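Local coordinates for protein succinate--CoA ligase subunit alpha (Campylobacter jejuni, PDB 6MEL) that forms the alpha subunit of a two-subunit CoA ligase and carries a Rossmann-type CoA-binding domain followed by a CoA-ligase domain, at residues I142-C147 with Q164-G169; G149-S154 with K189-E194; K220-N225 with Y269-V274. All coordinates share one frame; numbering follows the deposited sequence.

Contact 1: I142-C147 with Q164-G169; sequences IFKKGC and QVVQGG
Lys-144 and Val-166 are where the backbones come nearest, their CA atoms 6.6 Å apart. Segment 142-147 is a loop that leads into strand 148-152. Segment 164-169 is the last turn of helix 156-167 and the turn that ends it. Gly-168 is the first residue to leave helical angles. Gly-169 follows with a positive phi of 93°, and its N is hydrogen-bonded to Val-166 O at 3.0 Å.

The contact is small, and Val-166 is its centre. CG2 rests against the backbone, 3.6 Å from Ile-142 O. CG1 lies 3.8 Å from CG of Lys-144. CB of Lys-144 sits across both methyls, at 4.1 Å from CG1 and CG2 of Val-166. The valine has CG1 anti to the backbone N (chi1 172°), which spreads the two methyls toward the loop. Only the root of the lysine takes part. Its chain bends at chi2 (-52°) and carries the ammonium group away from the valine, to a hydrogen bond with Phe-141 O. All are van der Waals contacts.

The loop is held further along the same helix and by strand 172-177: Phe-143 packs on Tyr-159, Ala-162 and Ile-172, and Lys-144 shares a backbone hydrogen bond with Ile-172. Ile-142 also packs on an aromatic side chain of another protein chain, at the subunit boundary.

The helix ends in a Schellman motif, with Gly-169 as C-prime residue and Tyr-170 N paired with Val-165 O. Helix 156-167 joins the adjacent parallel strands 148-152 and 172-177, a beta-alpha-beta unit, and the loop before its first strand lies on the helix's C-terminal end.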
loop_
_atom_site.group_PDB
_atom_site.type_symbol
_atom_site.label_atom_id
_atom_site.label_comp_id
_atom_site.label_asym_id
_atom_site.label_seq_id
_atom_site.Cartn_x
_atom_site.Cartn_y
_atom_site.Cartn_z
ATOM N N ILE A 142 9.848 12.313 -22.248
ATOM C CA ILE A 142 9.436 13.345 -21.306
ATOM C C ILE A 142 10.660 13.946 -20.609
ATOM O O ILE A 142 10.664 15.130 -20.193
ATOM C CB ILE A 142 8.461 12.716 -20.291
ATOM C CG1 ILE A 142 7.180 12.239 -20.968
ATOM C CG2 ILE A 142 8.184 13.673 -19.140
ATOM C CD1 ILE A 142 6.396 13.361 -21.630
ATOM N N PHE A 143 11.701 13.121 -20.427
ATOM C CA PHE A 143 12.886 13.474 -19.648
ATOM C C PHE A 143 13.925 14.141 -20.557
ATOM O O PHE A 143 14.720 13.459 -21.187
ATOM C CB PHE A 143 13.432 12.248 -18.916
ATOM C CG PHE A 143 12.483 11.772 -17.849
ATOM C CD1 PHE A 143 12.580 12.251 -16.556
ATOM C CD2 PHE A 143 11.407 10.955 -18.174
ATOM C CE1 PHE A 143 11.652 11.877 -15.594
ATOM C CE2 PHE A 143 10.520 10.530 -17.197
ATOM C CZ PHE A 143 10.624 11.025 -15.917
ATOM N N LYS A 144 13.884 15.476 -20.616
ATOM C CA LYS A 144 14.902 16.271 -21.297
ATOM C C LYS A 144 15.983 16.634 -20.293
ATOM O O LYS A 144 15.700 16.941 -19.154
ATOM C CB LYS A 144 14.325 17.554 -21.898
ATOM C CG LYS A 144 13.288 17.332 -22.990
ATOM C CD LYS A 144 13.751 16.392 -24.099
ATOM C CE LYS A 144 12.771 16.260 -25.247
ATOM N NZ LYS A 144 12.811 14.872 -25.771
ATOM N N LYS A 145 17.222 16.624 -20.746
ATOM C CA LYS A 145 18.369 16.789 -19.852
ATOM C C LYS A 145 18.338 18.172 -19.207
ATOM O O LYS A 145 18.023 19.154 -19.868
ATOM C CB LYS A 145 19.675 16.592 -20.612
ATOM C CG LYS A 145 20.924 16.562 -19.751
ATOM C CD LYS A 145 22.195 16.441 -20.577
ATOM C CE LYS A 145 23.392 15.994 -19.764
ATOM N NZ LYS A 145 23.303 14.539 -19.484
ATOM N N GLY A 146 18.648 18.227 -17.909
ATOM C CA GLY A 146 18.784 19.483 -17.200
ATOM C C GLY A 146 19.366 19.283 -15.815
ATOM O O GLY A 146 19.959 18.247 -15.521
ATOM N N CYS A 147 19.153 20.274 -14.952
ATOM C CA CYS A 147 19.855 20.353 -13.678
ATOM C C CYS A 147 18.937 19.970 -12.498
ATOM O O CYS A 147 19.351 20.165 -11.348
ATOM C CB CYS A 147 20.429 21.762 -13.494
ATOM S SG CYS A 147 19.149 23.029 -13.250
ATOM N N GLN A 164 6.338 19.327 -16.087
ATOM C CA GLN A 164 6.206 20.714 -15.637
ATOM C C GLN A 164 7.600 21.388 -15.609
ATOM O O GLN A 164 7.778 22.598 -15.896
ATOM C CB GLN A 164 5.550 20.805 -14.266
ATOM C CG GLN A 164 4.063 20.463 -14.243
ATOM C CD GLN A 164 3.588 20.486 -12.809
ATOM O OE1 GLN A 164 4.210 21.138 -11.982
ATOM N NE2 GLN A 164 2.509 19.773 -12.496
ATOM N N VAL A 165 8.616 20.634 -15.212
ATOM C CA VAL A 165 9.924 21.228 -15.085
ATOM C C VAL A 165 10.474 21.530 -16.489
ATOM O O VAL A 165 11.103 22.577 -16.690
ATOM C CB VAL A 165 10.856 20.310 -14.283
ATOM C CG1 VAL A 165 12.309 20.730 -14.428
ATOM C CG2 VAL A 165 10.439 20.239 -12.820
ATOM N N VAL A 166 10.263 20.615 -17.442
ATOM C CA VAL A 166 10.752 20.804 -18.808
ATOM C C VAL A 166 10.002 21.985 -19.454
ATOM O O VAL A 166 10.646 22.893 -19.967
ATOM C CB VAL A 166 10.639 19.528 -19.640
ATOM C CG1 VAL A 166 10.947 19.736 -21.123
ATOM C CG2 VAL A 166 11.513 18.425 -19.074
ATOM N N GLN A 167 8.672 22.028 -19.327
ATOM C CA GLN A 167 7.856 23.127 -19.862
ATOM C C GLN A 167 8.288 24.459 -19.230
ATOM O O GLN A 167 8.108 25.488 -19.820
ATOM C CB GLN A 167 6.338 23.000 -19.599
ATOM C CG GLN A 167 5.599 21.793 -20.185
ATOM C CD GLN A 167 6.061 21.365 -21.553
ATOM O OE1 GLN A 167 6.444 22.191 -22.375
ATOM N NE2 GLN A 167 5.987 20.071 -21.834
ATOM N N GLY A 168 8.784 24.448 -17.993
ATOM C CA GLY A 168 9.142 25.676 -17.300
ATOM C C GLY A 168 10.553 26.160 -17.635
ATOM O O GLY A 168 11.082 27.031 -16.910
ATOM N N GLY A 169 11.162 25.561 -18.676
ATOM C CA GLY A 169 12.473 25.922 -19.213
ATOM C C GLY A 169 13.666 25.142 -18.653
ATOM O O GLY A 169 14.790 25.460 -18.983
#

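Contact 2: G149-S154 with K189-E194; sequences GLISKS and KELLSE
Ile-151 meets Leu-191 and Leu-192 in a wholly apolar, buried contact. CD1 of Ile-151 does most of the touching. It lies 3.8 Å from CB of Leu-191 and 3.9 Å from CG of Leu-192. The other branch of the isoleucine, CG2, reaches CD1 of Leu-191 at 3.9 Å. Leu-191 is therefore met by both branches, near its root and at one methyl. Leu-192 is met by CD1 alone, and its side chain crosses that of Ile-151 at about a right angle. The isoleucine chain is extended, with CD1 swung out beyond CG1 (chi2 157°), and this carries the methyl to the helix.

The next shell fixes the two backbones. Ile-151 is held in the sheet by backbone bonding to Val-205. On the helix, Lys-189 O accepts two bonds, from N of Ser-193 and from OG of Ser-193 at 2.9 Å. The two donors come from opposite faces of the carbonyl plane. Where the strand ends, Ser-152 OG accepts from N of Ser-154 at 3.0 Å, an ST turn. Ser-152 OG is also hydrogen-bonded to Thr-158 OG1, which ties the turn to helix 156-167.

Strand 148-152 runs between strands 172-177 and 203-209, and helix 188-197 packs on one face of this sheet. Ile-204 of strand 203-209 backs Ile-151, Val-176 of strand 172-177 touches Leu-191, and Ile-222 of helix 214-225 lies against Leu-192.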
loop_
_atom_site.group_PDB
_atom_site.type_symbol
_atom_site.label_atom_id
_atom_site.label_comp_id
_atom_site.label_asym_id
_atom_site.label_seq_id
_atom_site.Cartn_x
_atom_site.Cartn_y
_atom_site.Cartn_z
ATOM N N GLY A 149 17.099 17.178 -10.183
ATOM C CA GLY A 149 16.960 15.800 -9.730
ATOM C C GLY A 149 15.530 15.551 -9.274
ATOM O O GLY A 149 14.829 16.512 -8.850
ATOM N N LEU A 150 15.095 14.293 -9.353
ATOM C CA LEU A 150 13.698 13.909 -9.009
ATOM C C LEU A 150 13.730 12.609 -8.186
ATOM O O LEU A 150 14.345 11.648 -8.617
ATOM C CB LEU A 150 13.040 13.705 -10.367
ATOM C CG LEU A 150 11.538 13.763 -10.517
ATOM C CD1 LEU A 150 10.841 14.575 -9.449
ATOM C CD2 LEU A 150 11.208 14.279 -11.918
ATOM N N ILE A 151 13.064 12.583 -7.032
ATOM C CA ILE A 151 12.894 11.388 -6.233
ATOM C C ILE A 151 11.408 11.239 -5.966
ATOM O O ILE A 151 10.830 12.170 -5.461
ATOM C CB ILE A 151 13.658 11.476 -4.900
ATOM C CG1 ILE A 151 15.124 11.868 -5.079
ATOM C CG2 ILE A 151 13.531 10.171 -4.117
ATOM C CD1 ILE A 151 15.717 12.482 -3.833
ATOM N N SER A 152 10.811 10.088 -6.316
ATOM C CA SER A 152 9.341 9.964 -6.257
ATOM C C SER A 152 8.890 8.552 -5.850
ATOM O O SER A 152 9.356 7.557 -6.404
ATOM C CB SER A 152 8.753 10.358 -7.570
ATOM O OG SER A 152 7.343 10.253 -7.569
ATOM N N LYS A 153 7.890 8.512 -4.970
ATOM C CA LYS A 153 7.236 7.282 -4.587
ATOM C C LYS A 153 6.161 6.882 -5.615
ATOM O O LYS A 153 5.490 5.805 -5.444
ATOM C CB LYS A 153 6.540 7.438 -3.240
ATOM C CG LYS A 153 7.366 7.218 -1.977
ATOM C CD LYS A 153 6.523 7.478 -0.758
ATOM C CE LYS A 153 7.275 7.205 0.521
ATOM N NZ LYS A 153 6.425 7.456 1.707
ATOM N N SER A 154 5.982 7.673 -6.680
ATOM C CA SER A 154 4.955 7.324 -7.679
ATOM C C SER A 154 5.510 7.203 -9.106
ATOM O O SER A 154 6.718 7.394 -9.361
ATOM C CB SER A 154 3.747 8.213 -7.608
ATOM O OG SER A 154 4.024 9.468 -7.114
ATOM N N LYS A 189 16.930 10.104 1.795
ATOM C CA LYS A 189 18.229 10.473 2.410
ATOM C C LYS A 189 19.392 10.085 1.505
ATOM O O LYS A 189 20.260 10.896 1.261
ATOM C CB LYS A 189 18.459 9.749 3.734
ATOM C CG LYS A 189 17.586 10.265 4.857
ATOM C CD LYS A 189 17.798 9.528 6.168
ATOM C CE LYS A 189 17.151 10.346 7.269
ATOM N NZ LYS A 189 17.099 9.587 8.539
ATOM N N GLU A 190 19.395 8.832 1.035
ATOM C CA GLU A 190 20.495 8.300 0.237
ATOM C C GLU A 190 20.571 9.038 -1.101
ATOM O O GLU A 190 21.656 9.402 -1.564
ATOM C CB GLU A 190 20.311 6.808 -0.045
ATOM C CG GLU A 190 20.288 5.939 1.212
ATOM C CD GLU A 190 18.946 5.735 1.926
ATOM O OE1 GLU A 190 17.847 6.366 1.602
ATOM O OE2 GLU A 190 18.979 4.899 2.823
ATOM N N LEU A 191 19.412 9.259 -1.735
ATOM C CA LEU A 191 19.402 9.857 -3.044
ATOM C C LEU A 191 19.660 11.365 -2.967
ATOM O O LEU A 191 20.317 11.929 -3.848
ATOM C CB LEU A 191 18.081 9.526 -3.737
ATOM C CG LEU A 191 17.915 8.041 -4.057
ATOM C CD1 LEU A 191 16.554 7.761 -4.657
ATOM C CD2 LEU A 191 18.988 7.589 -5.015
ATOM N N LEU A 192 19.156 12.031 -1.932
ATOM C CA LEU A 192 19.479 13.467 -1.742
ATOM C C LEU A 192 20.996 13.639 -1.560
ATOM O O LEU A 192 21.576 14.557 -2.153
ATOM C CB LEU A 192 18.722 14.046 -0.550
ATOM C CG LEU A 192 17.232 14.277 -0.724
ATOM C CD1 LEU A 192 16.563 14.426 0.619
ATOM C CD2 LEU A 192 16.946 15.510 -1.561
ATOM N N SER A 193 21.650 12.727 -0.822
ATOM C CA SER A 193 23.126 12.777 -0.683
ATOM C C SER A 193 23.829 12.595 -2.027
ATOM O O SER A 193 24.811 13.261 -2.277
ATOM C CB SER A 193 23.662 11.758 0.284
ATOM O OG SER A 193 23.008 11.907 1.523
ATOM N N GLU A 194 23.381 11.636 -2.850
ATOM C CA GLU A 194 23.948 11.479 -4.202
ATOM C C GLU A 194 23.809 12.781 -5.002
ATOM O O GLU A 194 24.749 13.176 -5.677
ATOM C CB GLU A 194 23.274 10.339 -4.964
ATOM C CG GLU A 194 23.676 8.983 -4.431
ATOM C CD GLU A 194 25.050 8.502 -4.883
ATOM O OE1 GLU A 194 25.627 9.047 -5.870
ATOM O OE2 GLU A 194 25.508 7.559 -4.279
#

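Contact 3: K220-N225 with Y269-V274; sequences KFIKEN and YGIHVV
Tyr-269 lays one face of its ring on the backbone of helix 214-225. CA of Lys-220 stands 3.8 Å above the ring centroid, 1° off the normal, a CH-pi contact. N of Lys-220 is over the same face, 3.7 Å from CD1 of Tyr-269. The lysine chain then runs beside the tyrosine, pointing the same way.

The tight part lies deeper. Ile-222 and Ile-271 are both buried and cross at about a right angle. CG2 of Ile-222 is 3.5 Å from CD1 of Ile-271. CD1 of Ile-222 lies 3.7 Å from CG1 of Ile-271. A bend at chi2 (66°) goes with both CG1 and CD1 of Ile-271 lying against Ile-222.

The outer side is open to solvent. The lysines touch with their aliphatic parts, and their ends lead away. Lys-223 brings CB to 3.7 Å from CD2 of Tyr-269 and CD to 3.6 Å from Tyr-269 O. CE of Lys-220 lies 3.8 Å from Tyr-269 OH.

Gly-270, with a phi of 93°, is the C-prime residue of a Schellman motif that ends helix 259-268. Helix 214-225 is the beta-alpha-beta crossover between parallel strands 203-209 and 230-235. Here it packs against the turn between helix 259-268 and edge strand 272-273.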
loop_
_atom_site.group_PDB
_atom_site.type_symbol
_atom_site.label_atom_id
_atom_site.label_comp_id
_atom_site.label_asym_id
_atom_site.label_seq_id
_atom_site.Cartn_x
_atom_site.Cartn_y
_atom_site.Cartn_z
ATOM N N LYS A 220 14.596 17.066 8.594
ATOM C CA LYS A 220 15.709 17.437 9.433
ATOM C C LYS A 220 17.024 17.098 8.734
ATOM O O LYS A 220 17.962 17.878 8.750
ATOM C CB LYS A 220 15.644 16.673 10.745
ATOM C CG LYS A 220 16.704 17.104 11.740
ATOM C CD LYS A 220 16.853 16.096 12.819
ATOM C CE LYS A 220 16.684 16.722 14.179
ATOM N NZ LYS A 220 17.446 15.915 15.154
ATOM N N PHE A 221 17.060 15.919 8.112
ATOM C CA PHE A 221 18.198 15.497 7.374
ATOM C C PHE A 221 18.572 16.551 6.319
ATOM O O PHE A 221 19.754 16.819 6.130
ATOM C CB PHE A 221 17.954 14.128 6.756
ATOM C CG PHE A 221 19.067 13.671 5.859
ATOM C CD1 PHE A 221 20.139 12.959 6.381
ATOM C CD2 PHE A 221 19.078 14.009 4.516
ATOM C CE1 PHE A 221 21.187 12.571 5.553
ATOM C CE2 PHE A 221 20.126 13.620 3.692
ATOM C CZ PHE A 221 21.169 12.894 4.213
ATOM N N ILE A 222 17.593 17.065 5.567
ATOM C CA ILE A 222 17.843 18.092 4.540
ATOM C C ILE A 222 18.493 19.335 5.193
ATOM O O ILE A 222 19.544 19.829 4.753
ATOM C CB ILE A 222 16.554 18.413 3.759
ATOM C CG1 ILE A 222 16.218 17.279 2.783
ATOM C CG2 ILE A 222 16.670 19.742 3.018
ATOM C CD1 ILE A 222 14.759 17.205 2.432
ATOM N N LYS A 223 17.875 19.828 6.264
ATOM C CA LYS A 223 18.382 20.999 6.952
ATOM C C LYS A 223 19.861 20.815 7.307
ATOM O O LYS A 223 20.638 21.682 7.082
ATOM C CB LYS A 223 17.576 21.239 8.230
ATOM C CG LYS A 223 17.997 22.474 9.022
ATOM C CD LYS A 223 17.752 23.738 8.249
ATOM C CE LYS A 223 17.834 24.951 9.150
ATOM N NZ LYS A 223 18.344 26.122 8.403
ATOM N N GLU A 224 20.217 19.648 7.840
ATOM C CA GLU A 224 21.532 19.384 8.353
ATOM C C GLU A 224 22.527 18.998 7.251
ATOM O O GLU A 224 23.704 19.147 7.464
ATOM C CB GLU A 224 21.467 18.321 9.451
ATOM C CG GLU A 224 21.015 18.914 10.777
ATOM C CD GLU A 224 20.551 17.941 11.854
ATOM O OE1 GLU A 224 20.826 16.735 11.727
ATOM O OE2 GLU A 224 19.903 18.398 12.826
ATOM N N ASN A 225 22.094 18.497 6.091
ATOM C CA ASN A 225 23.086 17.877 5.196
ATOM C C ASN A 225 23.006 18.360 3.748
ATOM O O ASN A 225 23.920 18.102 3.005
ATOM C CB ASN A 225 22.970 16.355 5.194
ATOM C CG ASN A 225 23.223 15.777 6.562
ATOM O OD1 ASN A 225 24.363 15.564 6.928
ATOM N ND2 ASN A 225 22.182 15.582 7.345
ATOM N N TYR A 269 11.535 22.923 8.246
ATOM C CA TYR A 269 12.980 22.759 8.081
ATOM C C TYR A 269 13.484 23.465 6.827
ATOM O O TYR A 269 14.638 23.228 6.438
ATOM C CB TYR A 269 13.353 21.280 8.094
ATOM C CG TYR A 269 13.505 20.738 9.490
ATOM C CD1 TYR A 269 12.584 19.864 10.043
ATOM C CD2 TYR A 269 14.555 21.170 10.281
ATOM C CE1 TYR A 269 12.741 19.384 11.334
ATOM C CE2 TYR A 269 14.741 20.694 11.567
ATOM C CZ TYR A 269 13.823 19.812 12.099
ATOM O OH TYR A 269 14.046 19.365 13.364
ATOM N N GLY A 270 12.647 24.309 6.200
ATOM C CA GLY A 270 13.091 25.184 5.062
ATOM C C GLY A 270 12.878 24.569 3.669
ATOM O O GLY A 270 13.241 25.192 2.666
ATOM N N ILE A 271 12.291 23.356 3.570
ATOM C CA ILE A 271 12.015 22.773 2.229
ATOM C C ILE A 271 10.943 23.639 1.543
ATOM O O ILE A 271 10.028 24.186 2.194
ATOM C CB ILE A 271 11.620 21.283 2.339
ATOM C CG1 ILE A 271 12.819 20.397 2.705
ATOM C CG2 ILE A 271 10.944 20.792 1.060
ATOM C CD1 ILE A 271 13.406 20.632 4.093
ATOM N N HIS A 272 11.026 23.778 0.217
ATOM C CA HIS A 272 9.981 24.483 -0.526
ATOM C C HIS A 272 8.801 23.538 -0.789
ATOM O O HIS A 272 8.796 22.787 -1.753
ATOM C CB HIS A 272 10.493 25.044 -1.865
ATOM C CG HIS A 272 11.547 26.104 -1.790
ATOM N ND1 HIS A 272 12.820 25.856 -1.330
ATOM C CD2 HIS A 272 11.536 27.403 -2.172
ATOM C CE1 HIS A 272 13.554 26.965 -1.436
ATOM N NE2 HIS A 272 12.786 27.919 -1.936
ATOM N N VAL A 273 7.742 23.672 0.005
ATOM C CA VAL A 273 6.628 22.781 -0.047
ATOM C C VAL A 273 5.579 23.397 -0.963
ATOM O O VAL A 273 5.241 24.536 -0.818
ATOM C CB VAL A 273 6.029 22.500 1.344
ATOM C CG1 VAL A 273 4.759 21.685 1.226
ATOM C CG2 VAL A 273 7.023 21.787 2.234
ATOM N N VAL A 274 5.077 22.606 -1.905
ATOM C CA VAL A 274 4.056 23.040 -2.868
ATOM C C VAL A 274 2.737 22.372 -2.502
ATOM O O VAL A 274 2.718 21.127 -2.336
ATOM C CB VAL A 274 4.542 22.635 -4.278
ATOM C CG1 VAL A 274 3.471 22.737 -5.328
ATOM C CG2 VAL A 274 5.737 23.481 -4.677
#

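The three contacts belong to one alpha/beta domain. Contacts 2 and 3 reach the same sheet, which contains strands 148-152, 203-209, 230-235 and 272-273. Contact 1 lies at the end of the helix that follows strand 148-152. Contacts 1 and 2 interlock along the chain: strand 148-152 of contact 2 leads into helix 156-167, whose end belongs to contact 1. Their centres are about 17 Å apart. Contacts 2 and 3 are closer, about 13 Å between centres, and they touch. OG of Ser-193 lies 3.4 Å from CZ of Phe-221. Helices 188-197 and 214-225 thus pack side by side. Contacts 1 and 3 do not touch; their centres are about 23 Å apart.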